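Local coordinates for rhusiopathiae surface protein B (Erysipelothrix rhusiopathiae, PDB 3V10) that probably binds collagen as a cell-wall-linked surface adhesin, this chain being its collagen-binding region, built of two immunoglobulin-like domains, at residues 28-33 with 147-152; 208-213 with 245-250. One frame throughout, in Å; residues are numbered along the deposited sequence.

In the fold
Both interactions join a strand of one sheet to a strand of another, or to the residue just before it, within an immunoglobulin-like domain, one in each half of the chain; their centres lie 34 Å apart, on opposite sides of the chain's centre, and no structural element is shared. Interaction 1 is a buried, wholly apolar meeting of isoleucines and a phenylalanine in the N-terminal domain, with no hydrogen bond between its segments. Interaction 2, in the second domain, is only partly buried. There a leucine pair, one member buried and the other partly exposed, is accompanied by a glutamine that reaches the opposing backbone directly and through a water, beside an exposed lysine.

Interaction 1: 28-33 with 147-152; sequences IEFNLA and QMITIS
Ile149 reaches across to Phe30 and Ile28 with the longer branch of its side chain. Its CB points at strand 28-35 but stays short of it, and there the chain forks. The CG2 methyl turns along its own segment, lying 3.9 Å from CG1 of Ile151. CG1, placed beside the backbone N (chi1 -73°), carries the extended branch outward, and with chi2 near 180° the terminal CD1 is the atom that arrives. It meets the far end of the Phe30 ring obliquely, 3.5 Å from CZ and 3.8 Å from CE1, the two side chains crossing at about a right angle. The same methyl has a looser neighbour in Ile28, whose CG2 is 4.5 Å away from Ile149 CD1. This is the interior of the N-terminal immunoglobulin-like domain, of the DEv-IgG type: strand 28-35 belongs to the large mixed sheet, whereas strand 150-153, which Ile149 just precedes, lies in a small sheet with 20-21 and 131-134. The nearest CA atoms, those of Ile28 and Ile149, are 9.4 Å apart, a spacing bridged by side chains alone. The Phe30 side chain also touches Leu139, Leu55 and Val15. One step further along, the CD1 methyls of Ile28 and Ile151 approach end to end at 4.2 Å, and both residues rest on Leu63 and Tyr121.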
ATOM      1  N   ILE A  28      -4.914   2.064  -5.122  1.00 13.48           N
ATOM      2  CA  ILE A  28      -6.059   2.242  -6.004  1.00 14.17           C
ATOM      3  C   ILE A  28      -5.582   1.481  -7.236  1.00 14.71           C
ATOM      4  O   ILE A  28      -4.583   1.850  -7.848  1.00 13.93           O
ATOM      5  CB  ILE A  28      -6.318   3.726  -6.343  1.00 14.48           C
ATOM      6  CG1 ILE A  28      -6.797   4.454  -5.084  1.00 12.51           C
ATOM      7  CG2 ILE A  28      -7.375   3.840  -7.424  1.00 13.09           C
ATOM      8  CD1 ILE A  28      -7.152   5.914  -5.280  1.00 15.09           C
ATOM      9  N   GLU A  29      -6.281   0.400  -7.570  1.00 16.12           N
ATOM     10  CA  GLU A  29      -5.895  -0.461  -8.681  1.00 17.19           C
ATOM     11  C   GLU A  29      -6.520  -0.171 -10.032  1.00 16.56           C
ATOM     12  O   GLU A  29      -7.713   0.124 -10.142  1.00 17.13           O
ATOM     13  CB  GLU A  29      -6.194  -1.918  -8.332  1.00 17.51           C
ATOM     14  CG  GLU A  29      -5.553  -2.415  -7.065  1.00 23.95           C
ATOM     15  CD  GLU A  29      -6.198  -3.695  -6.584  1.00 26.16           C
ATOM     16  OE1 GLU A  29      -6.354  -4.624  -7.407  1.00 28.34           O
ATOM     17  OE2 GLU A  29      -6.553  -3.770  -5.389  1.00 27.37           O
ATOM     18  N   PHE A  30      -5.693  -0.284 -11.063  1.00 13.82           N
ATOM     19  CA  PHE A  30      -6.132  -0.072 -12.430  1.00 13.91           C
ATOM     20  C   PHE A  30      -5.813  -1.334 -13.211  1.00 15.25           C
ATOM     21  O   PHE A  30      -4.691  -1.834 -13.165  1.00 14.85           O
ATOM     22  CB  PHE A  30      -5.401   1.121 -13.049  1.00 12.94           C
ATOM     23  CG  PHE A  30      -5.821   2.441 -12.483  1.00 14.35           C
ATOM     24  CD1 PHE A  30      -6.910   3.122 -13.014  1.00 15.21           C
ATOM     25  CD2 PHE A  30      -5.152   2.989 -11.396  1.00 14.83           C
ATOM     26  CE1 PHE A  30      -7.330   4.330 -12.471  1.00 15.85           C
ATOM     27  CE2 PHE A  30      -5.564   4.199 -10.839  1.00 15.18           C
ATOM     28  CZ  PHE A  30      -6.656   4.872 -11.379  1.00 16.75           C
ATOM     29  N   ASN A  31      -6.815  -1.867 -13.898  1.00 15.27           N
ATOM     30  CA  ASN A  31      -6.627  -3.061 -14.706  1.00 16.26           C
ATOM     31  C   ASN A  31      -6.834  -2.671 -16.160  1.00 16.17           C
ATOM     32  O   ASN A  31      -7.827  -2.029 -16.504  1.00 18.85           O
ATOM     33  CB  ASN A  31      -7.631  -4.142 -14.315  1.00 19.55           C
ATOM     34  CG  ASN A  31      -7.603  -5.318 -15.261  1.00 22.59           C
ATOM     35  OD1 ASN A  31      -6.674  -6.127 -15.242  1.00 25.90           O
ATOM     36  ND2 ASN A  31      -8.617  -5.412 -16.113  1.00 25.63           N
ATOM     37  N   LEU A  32      -5.896  -3.063 -17.011  1.00 15.32           N
ATOM     38  CA  LEU A  32      -5.962  -2.729 -18.424  1.00 14.03           C
ATOM     39  C   LEU A  32      -5.561  -3.912 -19.299  1.00 14.93           C
ATOM     40  O   LEU A  32      -4.617  -4.640 -18.993  1.00 14.58           O
ATOM     41  CB  LEU A  32      -5.039  -1.533 -18.697  1.00 13.32           C
ATOM     42  CG  LEU A  32      -4.951  -0.945 -20.102  1.00 13.73           C
ATOM     43  CD1 LEU A  32      -6.253  -0.233 -20.451  1.00 13.89           C
ATOM     44  CD2 LEU A  32      -3.776   0.028 -20.164  1.00 13.77           C
ATOM     45  N   ALA A  33      -6.291  -4.106 -20.390  1.00 14.14           N
ATOM     46  CA  ALA A  33      -6.002  -5.185 -21.317  1.00 13.38           C
ATOM     47  C   ALA A  33      -5.902  -4.596 -22.715  1.00 13.09           C
ATOM     48  O   ALA A  33      -6.602  -3.640 -23.040  1.00 13.73           O
ATOM     49  CB  ALA A  33      -7.111  -6.235 -21.267  1.00 13.59           C
ATOM     50  N   GLN A 147     -14.038   6.343 -16.144  1.00 18.09           N
ATOM     51  CA  GLN A 147     -14.706   5.709 -15.022  1.00 18.80           C
ATOM     52  C   GLN A 147     -14.478   6.634 -13.836  1.00 18.33           C
ATOM     53  O   GLN A 147     -13.390   7.189 -13.680  1.00 18.72           O
ATOM     54  CB  GLN A 147     -14.126   4.318 -14.763  1.00 21.50           C
ATOM     55  CG  GLN A 147     -14.623   3.276 -15.756  1.00 22.98           C
ATOM     56  CD  GLN A 147     -14.174   1.872 -15.413  1.00 24.00           C
ATOM     57  OE1 GLN A 147     -14.195   1.470 -14.251  1.00 24.95           O
ATOM     58  NE2 GLN A 147     -13.777   1.111 -16.427  1.00 24.65           N
ATOM     59  N   MET A 148     -15.503   6.815 -13.011  1.00 17.32           N
ATOM     60  CA  MET A 148     -15.390   7.717 -11.870  1.00 17.09           C
ATOM     61  C   MET A 148     -14.620   7.160 -10.683  1.00 16.29           C
ATOM     62  O   MET A 148     -14.722   5.984 -10.339  1.00 18.16           O
ATOM     63  CB  MET A 148     -16.780   8.164 -11.386  1.00 16.54           C
ATOM     64  CG  MET A 148     -16.777   8.976 -10.075  1.00 19.18           C
ATOM     65  SD  MET A 148     -16.217  10.710 -10.167  1.00 12.97           S
ATOM     66  CE  MET A 148     -14.597  10.541 -10.571  1.00 24.13           C
ATOM     67  N   ILE A 149     -13.840   8.040 -10.075  1.00 13.73           N
ATOM     68  CA  ILE A 149     -13.066   7.729  -8.890  1.00 14.36           C
ATOM     69  C   ILE A 149     -13.432   8.829  -7.907  1.00 13.36           C
ATOM     70  O   ILE A 149     -13.321  10.020  -8.222  1.00 13.71           O
ATOM     71  CB  ILE A 149     -11.539   7.764  -9.164  1.00 13.58           C
ATOM     72  CG1 ILE A 149     -11.131   6.539  -9.989  1.00 16.81           C
ATOM     73  CG2 ILE A 149     -10.773   7.828  -7.847  1.00 16.73           C
ATOM     74  CD1 ILE A 149      -9.637   6.449 -10.277  1.00 15.90           C
ATOM     75  N   THR A 150     -13.912   8.426  -6.738  1.00 13.69           N
ATOM     76  CA  THR A 150     -14.299   9.363  -5.694  1.00 14.91           C
ATOM     77  C   THR A 150     -13.385   9.149  -4.497  1.00 15.14           C
ATOM     78  O   THR A 150     -13.299   8.042  -3.962  1.00 14.75           O
ATOM     79  CB  THR A 150     -15.768   9.145  -5.260  1.00 18.32           C
ATOM     80  OG1 THR A 150     -15.919   7.830  -4.715  1.00 22.57           O
ATOM     81  CG2 THR A 150     -16.693   9.293  -6.455  1.00 20.34           C
ATOM     82  N   ILE A 151     -12.704  10.215  -4.088  1.00 13.63           N
ATOM     83  CA  ILE A 151     -11.774  10.150  -2.972  1.00 14.59           C
ATOM     84  C   ILE A 151     -12.191  11.081  -1.848  1.00 14.91           C
ATOM     85  O   ILE A 151     -12.435  12.266  -2.063  1.00 13.80           O
ATOM     86  CB  ILE A 151     -10.343  10.538  -3.415  1.00 14.78           C
ATOM     87  CG1 ILE A 151      -9.812   9.520  -4.428  1.00 18.29           C
ATOM     88  CG2 ILE A 151      -9.419  10.617  -2.197  1.00 15.44           C
ATOM     89  CD1 ILE A 151      -8.487   9.913  -5.046  1.00 19.97           C
ATOM     90  N   SER A 152     -12.264  10.534  -0.644  1.00 15.57           N
ATOM     91  CA  SER A 152     -12.647  11.319   0.514  1.00 15.36           C
ATOM     92  C   SER A 152     -11.497  12.168   1.031  1.00 15.88           C
ATOM     93  O   SER A 152     -10.388  11.675   1.246  1.00 15.70           O
ATOM     94  CB  SER A 152     -13.132  10.408   1.640  1.00 17.82           C
ATOM     95  OG  SER A 152     -13.272  11.146   2.841  1.00 18.96           O
TER

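Interaction 2: 208-213 with 245-250; sequences HKLVDG and QVLTVM
Leu210 overlaps Leu247 at a single methyl: the two CD1 atoms are 3.4 Å apart, tighter than ordinary van der Waals contact, while the side chains cross at about a right angle. The pair spans the two sheets of the immunoglobulin-like collagen-binding domain, strand 208-221 coming from the five-stranded sheet and strand 246-251 from the other. Both leucines have CG anti to the backbone N; Leu210 chi2, at 144°, lies well off a staggered position, though whether the short methyl contact causes this is doubtful. Tyr265 of strand 260-269 packs against both of them.

Beside this apolar touch, Gln245 supplies the polar link. Its chain bends at chi2 (-64°), bringing the amide up to the backbone of strand 208-221. NE2 donates to His208 O at 2.8 Å in a nearly straight bond, 167° at the hydrogen; the carbonyl oxygen lies almost in the amide plane. A weak second bond from this nitrogen goes to Ile204 O. The imidazole of His208 is occupied elsewhere, its NE2 bonded to Lys278 O and its ND1 to Thr267 OG1. On the exposed side, the aliphatic part of Lys209 passes the glutamine oxygen, CG being 3.7 Å from Gln245 OE1. That oxygen accepts from a water at 2.6 Å, which in turn accepts from Leu210 N at 2.8 Å.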
ATOM      1  N   HIS A 208       4.739 -12.370   4.346  1.00  9.88           N
ATOM      2  CA  HIS A 208       5.716 -11.338   4.650  1.00 10.14           C
ATOM      3  C   HIS A 208       6.385 -11.604   5.989  1.00 10.35           C
ATOM      4  O   HIS A 208       5.863 -12.353   6.808  1.00  9.92           O
ATOM      5  CB  HIS A 208       5.087  -9.934   4.619  1.00 10.33           C
ATOM      6  CG  HIS A 208       3.915  -9.754   5.537  1.00  9.28           C
ATOM      7  ND1 HIS A 208       3.738  -8.612   6.289  1.00  7.91           N
ATOM      8  CD2 HIS A 208       2.843 -10.541   5.791  1.00  7.50           C
ATOM      9  CE1 HIS A 208       2.608  -8.705   6.967  1.00  8.15           C
ATOM     10  NE2 HIS A 208       2.044  -9.865   6.682  1.00  6.78           N
ATOM     11  N   LYS A 209       7.557 -11.012   6.188  1.00 10.71           N
ATOM     12  CA  LYS A 209       8.312 -11.199   7.426  1.00 12.40           C
ATOM     13  C   LYS A 209       8.856  -9.874   7.925  1.00 12.41           C
ATOM     14  O   LYS A 209       9.069  -8.940   7.149  1.00 11.37           O
ATOM     15  CB  LYS A 209       9.503 -12.141   7.211  1.00 16.42           C
ATOM     16  CG  LYS A 209       9.191 -13.480   6.585  1.00 21.08           C
ATOM     17  CD  LYS A 209      10.355 -14.446   6.789  1.00 23.75           C
ATOM     18  CE  LYS A 209      10.262 -15.634   5.843  1.00 26.66           C
ATOM     19  NZ  LYS A 209       8.884 -16.192   5.808  1.00 28.30           N
ATOM     20  N   LEU A 210       9.110  -9.811   9.226  1.00 11.06           N
ATOM     21  CA  LEU A 210       9.651  -8.612   9.839  1.00 11.07           C
ATOM     22  C   LEU A 210      11.048  -8.325   9.287  1.00 12.16           C
ATOM     23  O   LEU A 210      11.845  -9.242   9.059  1.00 12.65           O
ATOM     24  CB  LEU A 210       9.703  -8.784  11.367  1.00 13.21           C
ATOM     25  CG  LEU A 210      10.099  -7.559  12.204  1.00 18.27           C
ATOM     26  CD1 LEU A 210       9.316  -7.547  13.518  1.00 21.26           C
ATOM     27  CD2 LEU A 210      11.599  -7.573  12.455  1.00 19.97           C
ATOM     28  N   VAL A 211      11.338  -7.051   9.060  1.00 10.61           N
ATOM     29  CA  VAL A 211      12.646  -6.651   8.559  1.00 11.44           C
ATOM     30  C   VAL A 211      13.572  -6.459   9.758  1.00 13.76           C
ATOM     31  O   VAL A 211      13.329  -5.608  10.615  1.00 12.66           O
ATOM     32  CB  VAL A 211      12.559  -5.339   7.755  1.00 10.94           C
ATOM     33  CG1 VAL A 211      13.960  -4.842   7.401  1.00 12.44           C
ATOM     34  CG2 VAL A 211      11.745  -5.567   6.483  1.00  9.10           C
ATOM     35  N   ASP A 212      14.635  -7.255   9.807  1.00 15.17           N
ATOM     36  CA  ASP A 212      15.598  -7.206  10.901  1.00 16.44           C
ATOM     37  C   ASP A 212      16.087  -5.801  11.236  1.00 16.26           C
ATOM     38  O   ASP A 212      16.524  -5.058  10.354  1.00 15.64           O
ATOM     39  CB  ASP A 212      16.788  -8.109  10.562  1.00 19.22           C
ATOM     40  CG  ASP A 212      17.855  -8.097  11.631  1.00 22.72           C
ATOM     41  OD1 ASP A 212      17.516  -8.339  12.810  1.00 25.54           O
ATOM     42  OD2 ASP A 212      19.030  -7.854  11.286  1.00 22.14           O
ATOM     43  N   GLY A 213      15.999  -5.451  12.519  1.00 14.76           N
ATOM     44  CA  GLY A 213      16.442  -4.152  13.001  1.00 15.69           C
ATOM     45  C   GLY A 213      15.586  -2.939  12.680  1.00 16.30           C
ATOM     46  O   GLY A 213      16.040  -1.805  12.850  1.00 16.57           O
ATOM     47  N   GLN A 245       7.464 -15.089  13.289  1.00 11.28           N
ATOM     48  CA  GLN A 245       6.423 -14.139  12.918  1.00 10.34           C
ATOM     49  C   GLN A 245       5.801 -13.450  14.131  1.00  9.25           C
ATOM     50  O   GLN A 245       4.934 -12.595  13.980  1.00  9.08           O
ATOM     51  CB  GLN A 245       5.311 -14.867  12.159  1.00  9.52           C
ATOM     52  CG  GLN A 245       5.741 -15.541  10.864  1.00 12.67           C
ATOM     53  CD  GLN A 245       6.228 -14.550   9.825  1.00 14.08           C
ATOM     54  OE1 GLN A 245       7.421 -14.283   9.718  1.00 13.38           O
ATOM     55  NE2 GLN A 245       5.295 -13.988   9.058  1.00 14.70           N
ATOM     56  N   VAL A 246       6.243 -13.817  15.330  1.00  9.20           N
ATOM     57  CA  VAL A 246       5.671 -13.247  16.541  1.00 10.32           C
ATOM     58  C   VAL A 246       6.492 -12.153  17.216  1.00  8.09           C
ATOM     59  O   VAL A 246       7.615 -12.385  17.650  1.00  9.78           O
ATOM     60  CB  VAL A 246       5.402 -14.351  17.588  1.00 10.49           C
ATOM     61  CG1 VAL A 246       4.634 -13.758  18.767  1.00 11.87           C
ATOM     62  CG2 VAL A 246       4.620 -15.509  16.951  1.00 11.54           C
ATOM     63  N   LEU A 247       5.910 -10.960  17.304  1.00  9.21           N
ATOM     64  CA  LEU A 247       6.549  -9.814  17.941  1.00  7.95           C
ATOM     65  C   LEU A 247       5.729  -9.531  19.198  1.00  8.68           C
ATOM     66  O   LEU A 247       4.518  -9.293  19.127  1.00  7.39           O
ATOM     67  CB  LEU A 247       6.542  -8.606  16.997  1.00  8.73           C
ATOM     68  CG  LEU A 247       7.242  -7.322  17.458  1.00 10.71           C
ATOM     69  CD1 LEU A 247       7.539  -6.435  16.240  1.00 14.95           C
ATOM     70  CD2 LEU A 247       6.359  -6.590  18.457  1.00 12.78           C
ATOM     71  N   THR A 248       6.388  -9.584  20.348  1.00  7.35           N
ATOM     72  CA  THR A 248       5.712  -9.371  21.618  1.00  8.74           C
ATOM     73  C   THR A 248       6.220  -8.121  22.309  1.00  9.19           C
ATOM     74  O   THR A 248       7.422  -7.877  22.359  1.00  9.38           O
ATOM     75  CB  THR A 248       5.928 -10.583  22.553  1.00  9.31           C
ATOM     76  OG1 THR A 248       5.512 -11.775  21.880  1.00  8.93           O
ATOM     77  CG2 THR A 248       5.133 -10.420  23.857  1.00  9.67           C
ATOM     78  N   VAL A 249       5.291  -7.328  22.832  1.00  8.75           N
ATOM     79  CA  VAL A 249       5.628  -6.103  23.536  1.00 10.08           C
ATOM     80  C   VAL A 249       5.068  -6.226  24.941  1.00  9.78           C
ATOM     81  O   VAL A 249       3.869  -6.456  25.120  1.00  9.74           O
ATOM     82  CB  VAL A 249       4.991  -4.862  22.858  1.00 10.94           C
ATOM     83  CG1 VAL A 249       5.369  -3.588  23.616  1.00 12.23           C
ATOM     84  CG2 VAL A 249       5.446  -4.776  21.409  1.00 10.61           C
ATOM     85  N   MET A 250       5.943  -6.088  25.934  1.00 11.13           N
ATOM     86  CA  MET A 250       5.541  -6.173  27.328  1.00 11.46           C
ATOM     87  C   MET A 250       5.948  -4.885  28.033  1.00 11.64           C
ATOM     88  O   MET A 250       7.106  -4.459  27.953  1.00 12.25           O
ATOM     89  CB  MET A 250       6.190  -7.396  27.995  1.00 12.33           C
ATOM     90  CG  MET A 250       5.630  -8.725  27.492  1.00 11.58           C
ATOM     91  SD  MET A 250       6.538 -10.204  28.057  1.00 10.65           S
ATOM     92  CE  MET A 250       7.577 -10.473  26.644  1.00 15.50           C
TER
HETATM   93  O   HOH W   1       8.462 -12.147  10.662  1.00 14.54           O